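PDB 6I5R: sugar ABC transporter substrate-binding protein, BlMnBP1 from Bifidobacterium animalis subsp. lactis ATCC 27673, which binds mannobiose and probably delivers manno-oligosaccharides to the sugar ABC transporter it serves. Local coordinates for residues Thr149-Phe159 with Met272-Gly283. Residues are numbered along the deposited sequence; the frame is centred on the assembly and turned at random.
Sequences TAGIVYNKKVF and MNNGEIATMVLG
Ala150 faces Gly283 as a non-hydrogen-bonded pair of the antiparallel strands 149-155 and 277-283. Gly283 CA lies 3.2 Å from Thr149 O. At Gly151 the pairing is loose, and the bond from Leu282 N is weak. Ile152 CG2 touches Met280 O and Thr279 CB, while its CD1 meets Val281 CG2 at 4.0 Å. Val153 and Met280 form a hydrogen-bonded pair. Its straighter bond, Met280 N to Val153 O, measures 2.9 Å. Val153 lies on the sheet face that carries Met280 and Leu282. Bends at chi2 and chi3 of Met272 bring its methyl CE to Val153 CG1 and, at 3.5 Å, to Val153 O. Tyr154 sets CD2 over the centre of one face of the Phe159 ring, 3.5 Å above the plane; the two rings are inclined to each other. Asn155 ends the strand and caps the next helix. Its backbone N bonds to Ala278 O, and its OD1 takes Val158 N from above the carbonyl plane. With CG anti to the backbone N (chi1 -177°), ND2 reaches Met272 O at 2.8 Å, in the plane of its own amide. Met272 O also accepts from Gly275 N in the Schellman turn, so one side chain links a helix start to a helix end. Water 1 joins ND2 to Asn273 O. Val158 CG1 packs on Ala278 CB at 3.6 Å, and the Phe159 ring edge meets Thr279 CG2. This strand pair belongs to the sheet of a periplasmic-binding-protein-type fold, its Gly283 end near the bound mannobiose. Strand 300-304 flanks strand 149-155, bonding to Ile152 and Tyr154. Met290 of helix 286-291 covers Val153, Met272 and Leu282. Strand 188-190 runs parallel to strand 277-283, and its Pro189 O is hydrogen-bonded to Thr279 OG1.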
ATOM      1  N   THR A 149       1.228  -3.752   6.456  1.00 16.39           N
ATOM      2  CA  THR A 149       2.286  -2.885   6.932  1.00 19.61           C
ATOM      3  C   THR A 149       3.327  -2.754   5.833  1.00 22.43           C
ATOM      4  O   THR A 149       3.307  -3.490   4.839  1.00 22.01           O
ATOM      5  CB  THR A 149       2.930  -3.437   8.190  1.00 21.40           C
ATOM      6  OG1 THR A 149       3.247  -4.807   7.953  1.00 23.30           O
ATOM      7  CG2 THR A 149       1.979  -3.288   9.376  1.00 23.66           C
ATOM      8  N   ALA A 150       4.203  -1.766   5.985  1.00 19.47           N
ATOM      9  CA  ALA A 150       5.290  -1.554   5.043  1.00 21.86           C
ATOM     10  C   ALA A 150       6.561  -1.992   5.767  1.00 22.29           C
ATOM     11  O   ALA A 150       6.837  -1.549   6.885  1.00 24.06           O
ATOM     12  CB  ALA A 150       5.339  -0.101   4.561  1.00 20.92           C
ATOM     13  N   GLY A 151       7.279  -2.902   5.158  1.00 16.39           N
ATOM     14  CA  GLY A 151       8.457  -3.490   5.771  1.00 19.16           C
ATOM     15  C   GLY A 151       9.388  -3.893   4.682  1.00 22.64           C
ATOM     16  O   GLY A 151       9.403  -3.305   3.597  1.00 16.39           O
ATOM     17  N   ILE A 152      10.219  -4.890   4.961  1.00 16.39           N
ATOM     18  CA  ILE A 152      11.130  -5.393   3.945  1.00 16.39           C
ATOM     19  C   ILE A 152      10.982  -6.900   3.856  1.00 16.39           C
ATOM     20  O   ILE A 152      11.076  -7.602   4.865  1.00 16.39           O
ATOM     21  CB  ILE A 152      12.593  -4.995   4.223  1.00 16.89           C
ATOM     22  CG1 ILE A 152      12.703  -3.453   4.185  1.00 19.34           C
ATOM     23  CG2 ILE A 152      13.508  -5.654   3.198  1.00 16.39           C
ATOM     24  CD1 ILE A 152      14.113  -2.915   4.308  1.00 18.02           C
ATOM     25  N   VAL A 153      10.758  -7.388   2.649  1.00 16.39           N
ATOM     26  CA  VAL A 153      10.790  -8.822   2.397  1.00 16.39           C
ATOM     27  C   VAL A 153      12.231  -9.236   2.162  1.00 16.39           C
ATOM     28  O   VAL A 153      12.947  -8.596   1.386  1.00 16.39           O
ATOM     29  CB  VAL A 153       9.913  -9.195   1.183  1.00 19.50           C
ATOM     30  CG1 VAL A 153       9.890 -10.732   0.965  1.00 16.39           C
ATOM     31  CG2 VAL A 153       8.536  -8.672   1.346  1.00 22.45           C
ATOM     32  N   TYR A 154      12.655 -10.330   2.803  1.00 16.39           N
ATOM     33  CA  TYR A 154      14.062 -10.691   2.772  1.00 16.47           C
ATOM     34  C   TYR A 154      14.188 -12.200   2.766  1.00 16.39           C
ATOM     35  O   TYR A 154      13.265 -12.928   3.137  1.00 16.39           O
ATOM     36  CB  TYR A 154      14.822 -10.054   3.943  1.00 16.40           C
ATOM     37  CG  TYR A 154      14.657 -10.695   5.299  1.00 16.39           C
ATOM     38  CD1 TYR A 154      13.547 -10.437   6.090  1.00 18.90           C
ATOM     39  CD2 TYR A 154      15.646 -11.506   5.807  1.00 21.01           C
ATOM     40  CE1 TYR A 154      13.427 -11.003   7.340  1.00 16.39           C
ATOM     41  CE2 TYR A 154      15.543 -12.072   7.036  1.00 19.39           C
ATOM     42  CZ  TYR A 154      14.440 -11.848   7.802  1.00 21.85           C
ATOM     43  OH  TYR A 154      14.395 -12.460   9.060  1.00 17.58           O
ATOM     44  N   ASN A 155      15.312 -12.661   2.260  1.00 16.39           N
ATOM     45  CA  ASN A 155      15.590 -14.088   2.184  1.00 16.39           C
ATOM     46  C   ASN A 155      16.505 -14.465   3.349  1.00 16.39           C
ATOM     47  O   ASN A 155      17.668 -14.055   3.389  1.00 16.39           O
ATOM     48  CB  ASN A 155      16.220 -14.454   0.846  1.00 16.76           C
ATOM     49  CG  ASN A 155      16.442 -15.952   0.715  1.00 17.89           C
ATOM     50  OD1 ASN A 155      17.111 -16.544   1.549  1.00 16.39           O
ATOM     51  ND2 ASN A 155      15.853 -16.572  -0.318  1.00 16.62           N
ATOM     52  N   LYS A 156      15.973 -15.278   4.266  1.00 16.39           N
ATOM     53  CA  LYS A 156      16.695 -15.673   5.474  1.00 17.39           C
ATOM     54  C   LYS A 156      17.927 -16.508   5.171  1.00 16.39           C
ATOM     55  O   LYS A 156      18.908 -16.442   5.917  1.00 19.00           O
ATOM     56  CB  LYS A 156      15.768 -16.468   6.377  1.00 16.39           C
ATOM     57  CG  LYS A 156      14.477 -15.769   6.676  1.00 17.93           C
ATOM     58  CD  LYS A 156      13.450 -16.718   7.301  1.00 20.67           C
ATOM     59  CE  LYS A 156      12.453 -15.976   8.151  1.00 21.43           C
ATOM     60  NZ  LYS A 156      11.749 -16.892   9.131  1.00 30.36           N
ATOM     61  N   LYS A 157      17.876 -17.348   4.133  1.00 17.88           N
ATOM     62  CA  LYS A 157      19.034 -18.149   3.788  1.00 17.22           C
ATOM     63  C   LYS A 157      20.164 -17.277   3.272  1.00 18.23           C
ATOM     64  O   LYS A 157      21.327 -17.507   3.602  1.00 16.39           O
ATOM     65  CB  LYS A 157      18.658 -19.194   2.752  1.00 16.39           C
ATOM     66  CG  LYS A 157      19.836 -19.966   2.172  1.00 19.99           C
ATOM     67  CD  LYS A 157      19.384 -21.088   1.250  1.00 24.65           C
ATOM     68  CE  LYS A 157      20.575 -21.764   0.554  1.00 23.17           C
ATOM     69  NZ  LYS A 157      21.106 -20.975  -0.622  1.00 34.52           N
ATOM     70  N   VAL A 158      19.842 -16.288   2.441  1.00 16.39           N
ATOM     71  CA  VAL A 158      20.870 -15.360   1.984  1.00 18.77           C
ATOM     72  C   VAL A 158      21.461 -14.591   3.153  1.00 17.97           C
ATOM     73  O   VAL A 158      22.675 -14.352   3.210  1.00 16.39           O
ATOM     74  CB  VAL A 158      20.288 -14.401   0.935  1.00 17.26           C
ATOM     75  CG1 VAL A 158      21.327 -13.316   0.585  1.00 16.39           C
ATOM     76  CG2 VAL A 158      19.868 -15.185  -0.291  1.00 16.39           C
ATOM     77  N   PHE A 159      20.619 -14.159   4.085  1.00 16.39           N
ATOM     78  CA  PHE A 159      21.122 -13.463   5.268  1.00 18.24           C
ATOM     79  C   PHE A 159      22.082 -14.342   6.071  1.00 21.57           C
ATOM     80  O   PHE A 159      23.135 -13.872   6.525  1.00 16.39           O
ATOM     81  CB  PHE A 159      19.938 -12.986   6.122  1.00 16.39           C
ATOM     82  CG  PHE A 159      19.398 -11.622   5.714  1.00 19.97           C
ATOM     83  CD1 PHE A 159      19.148 -11.314   4.387  1.00 16.39           C
ATOM     84  CD2 PHE A 159      19.150 -10.661   6.666  1.00 17.72           C
ATOM     85  CE1 PHE A 159      18.680 -10.064   4.032  1.00 16.70           C
ATOM     86  CE2 PHE A 159      18.717  -9.419   6.313  1.00 18.87           C
ATOM     87  CZ  PHE A 159      18.456  -9.130   4.986  1.00 18.08           C
ATOM     88  N   MET A 272      13.578 -14.039  -5.465  1.00 16.39           N
ATOM     89  CA  MET A 272      13.589 -13.935  -4.006  1.00 16.98           C
ATOM     90  C   MET A 272      13.466 -15.316  -3.372  1.00 18.26           C
ATOM     91  O   MET A 272      14.226 -15.676  -2.459  1.00 16.76           O
ATOM     92  CB  MET A 272      12.446 -13.022  -3.550  1.00 16.46           C
ATOM     93  CG  MET A 272      12.018 -13.180  -2.085  1.00 20.64           C
ATOM     94  SD  MET A 272      13.242 -12.505  -0.972  1.00 40.42           S
ATOM     95  CE  MET A 272      12.946 -10.777  -1.289  1.00 20.77           C
ATOM     96  N   ASN A 273      12.498 -16.107  -3.846  1.00 16.50           N
ATOM     97  CA  ASN A 273      12.251 -17.428  -3.280  1.00 19.77           C
ATOM     98  C   ASN A 273      13.489 -18.300  -3.389  1.00 20.15           C
ATOM     99  O   ASN A 273      13.780 -19.110  -2.498  1.00 17.72           O
ATOM    100  CB  ASN A 273      11.073 -18.078  -4.011  1.00 17.44           C
ATOM    101  CG  ASN A 273      10.571 -19.336  -3.323  1.00 18.47           C
ATOM    102  OD1 ASN A 273      11.101 -20.438  -3.544  1.00 17.69           O
ATOM    103  ND2 ASN A 273       9.552 -19.181  -2.483  1.00 21.06           N
ATOM    104  N   ASN A 274      14.240 -18.143  -4.463  1.00 16.39           N
ATOM    105  CA  ASN A 274      15.371 -19.020  -4.727  1.00 21.74           C
ATOM    106  C   ASN A 274      16.688 -18.430  -4.258  1.00 17.75           C
ATOM    107  O   ASN A 274      17.747 -19.025  -4.509  1.00 22.62           O
ATOM    108  CB  ASN A 274      15.430 -19.353  -6.207  1.00 18.01           C
ATOM    109  CG  ASN A 274      14.251 -20.256  -6.648  1.00 26.57           C
ATOM    110  OD1 ASN A 274      13.896 -21.246  -5.971  1.00 31.86           O
ATOM    111  ND2 ASN A 274      13.624 -19.889  -7.748  1.00 30.07           N
ATOM    112  N   GLY A 275      16.648 -17.269  -3.606  1.00 22.30           N
ATOM    113  CA  GLY A 275      17.836 -16.685  -3.015  1.00 20.72           C
ATOM    114  C   GLY A 275      18.741 -15.927  -3.962  1.00 20.75           C
ATOM    115  O   GLY A 275      19.929 -15.796  -3.668  1.00 16.73           O
ATOM    116  N   GLU A 276      18.220 -15.447  -5.103  1.00 18.27           N
ATOM    117  CA  GLU A 276      18.945 -14.619  -6.059  1.00 16.39           C
ATOM    118  C   GLU A 276      18.740 -13.141  -5.789  1.00 16.39           C
ATOM    119  O   GLU A 276      19.460 -12.308  -6.353  1.00 18.10           O
ATOM    120  CB  GLU A 276      18.486 -14.913  -7.490  1.00 19.14           C
ATOM    121  CG  GLU A 276      18.670 -16.345  -7.879  1.00 20.50           C
ATOM    122  CD  GLU A 276      18.215 -16.640  -9.287  1.00 21.84           C
ATOM    123  OE1 GLU A 276      18.335 -15.773 -10.187  1.00 27.82           O
ATOM    124  OE2 GLU A 276      17.704 -17.753  -9.483  1.00 35.81           O
ATOM    125  N   ILE A 277      17.771 -12.819  -4.949  1.00 16.39           N
ATOM    126  CA  ILE A 277      17.558 -11.471  -4.444  1.00 16.64           C
ATOM    127  C   ILE A 277      17.502 -11.560  -2.919  1.00 16.39           C
ATOM    128  O   ILE A 277      16.828 -12.436  -2.366  1.00 16.39           O
ATOM    129  CB  ILE A 277      16.249 -10.848  -4.959  1.00 20.61           C
ATOM    130  CG1 ILE A 277      16.278 -10.558  -6.471  1.00 17.89           C
ATOM    131  CG2 ILE A 277      15.958  -9.592  -4.165  1.00 16.39           C
ATOM    132  CD1 ILE A 277      14.880 -10.288  -7.038  1.00 19.05           C
ATOM    133  N   ALA A 278      18.180 -10.642  -2.236  1.00 16.39           N
ATOM    134  CA  ALA A 278      18.183 -10.718  -0.778  1.00 16.39           C
ATOM    135  C   ALA A 278      17.074  -9.892  -0.130  1.00 17.27           C
ATOM    136  O   ALA A 278      16.471 -10.330   0.855  1.00 16.39           O
ATOM    137  CB  ALA A 278      19.526 -10.256  -0.214  1.00 16.39           C
ATOM    138  N   THR A 279      16.808  -8.688  -0.638  1.00 16.39           N
ATOM    139  CA  THR A 279      15.753  -7.862  -0.067  1.00 18.32           C
ATOM    140  C   THR A 279      14.961  -7.118  -1.135  1.00 16.39           C
ATOM    141  O   THR A 279      15.469  -6.788  -2.206  1.00 16.39           O
ATOM    142  CB  THR A 279      16.301  -6.831   0.921  1.00 16.39           C
ATOM    143  OG1 THR A 279      17.064  -5.846   0.222  1.00 16.39           O
ATOM    144  CG2 THR A 279      17.187  -7.490   1.973  1.00 18.51           C
ATOM    145  N   MET A 280      13.698  -6.869  -0.809  1.00 17.45           N
ATOM    146  CA  MET A 280      12.838  -5.980  -1.576  1.00 16.39           C
ATOM    147  C   MET A 280      11.993  -5.181  -0.601  1.00 16.73           C
ATOM    148  O   MET A 280      11.445  -5.747   0.343  1.00 16.39           O
ATOM    149  CB  MET A 280      11.946  -6.768  -2.553  1.00 16.39           C
ATOM    150  CG  MET A 280      12.732  -7.299  -3.735  1.00 16.39           C
ATOM    151  SD  MET A 280      11.699  -7.893  -5.077  1.00 16.39           S
ATOM    152  CE  MET A 280      11.481  -9.608  -4.610  1.00 21.19           C
ATOM    153  N   VAL A 281      11.889  -3.873  -0.827  1.00 16.39           N
ATOM    154  CA  VAL A 281      11.186  -2.985   0.087  1.00 16.39           C
ATOM    155  C   VAL A 281       9.736  -2.979  -0.381  1.00 17.10           C
ATOM    156  O   VAL A 281       9.369  -2.277  -1.317  1.00 16.39           O
ATOM    157  CB  VAL A 281      11.820  -1.598   0.103  1.00 16.39           C
ATOM    158  CG1 VAL A 281      11.026  -0.639   0.999  1.00 16.39           C
ATOM    159  CG2 VAL A 281      13.264  -1.717   0.585  1.00 16.39           C
ATOM    160  N   LEU A 282       8.926  -3.822   0.242  1.00 16.39           N
ATOM    161  CA  LEU A 282       7.544  -4.032  -0.181  1.00 16.39           C
ATOM    162  C   LEU A 282       6.690  -4.228   1.051  1.00 16.39           C
ATOM    163  O   LEU A 282       7.182  -4.610   2.103  1.00 16.39           O
ATOM    164  CB  LEU A 282       7.398  -5.249  -1.081  1.00 18.66           C
ATOM    165  CG  LEU A 282       8.165  -5.201  -2.393  1.00 16.39           C
ATOM    166  CD1 LEU A 282       8.391  -6.609  -2.924  1.00 19.73           C
ATOM    167  CD2 LEU A 282       7.405  -4.368  -3.382  1.00 19.69           C
ATOM    168  N   GLY A 283       5.406  -3.997   0.905  1.00 16.39           N
ATOM    169  CA  GLY A 283       4.517  -4.222   2.017  1.00 16.39           C
ATOM    170  C   GLY A 283       4.272  -5.705   2.253  1.00 16.39           C
ATOM    171  O   GLY A 283       4.644  -6.558   1.452  1.00 16.39           O
TER
HETATM  172  O   HOH W   1      16.064 -19.489  -0.843  1.00 17.91           O
HETATM  173  O   HOH W   2      18.057 -20.987  -2.317  1.00 30.90           O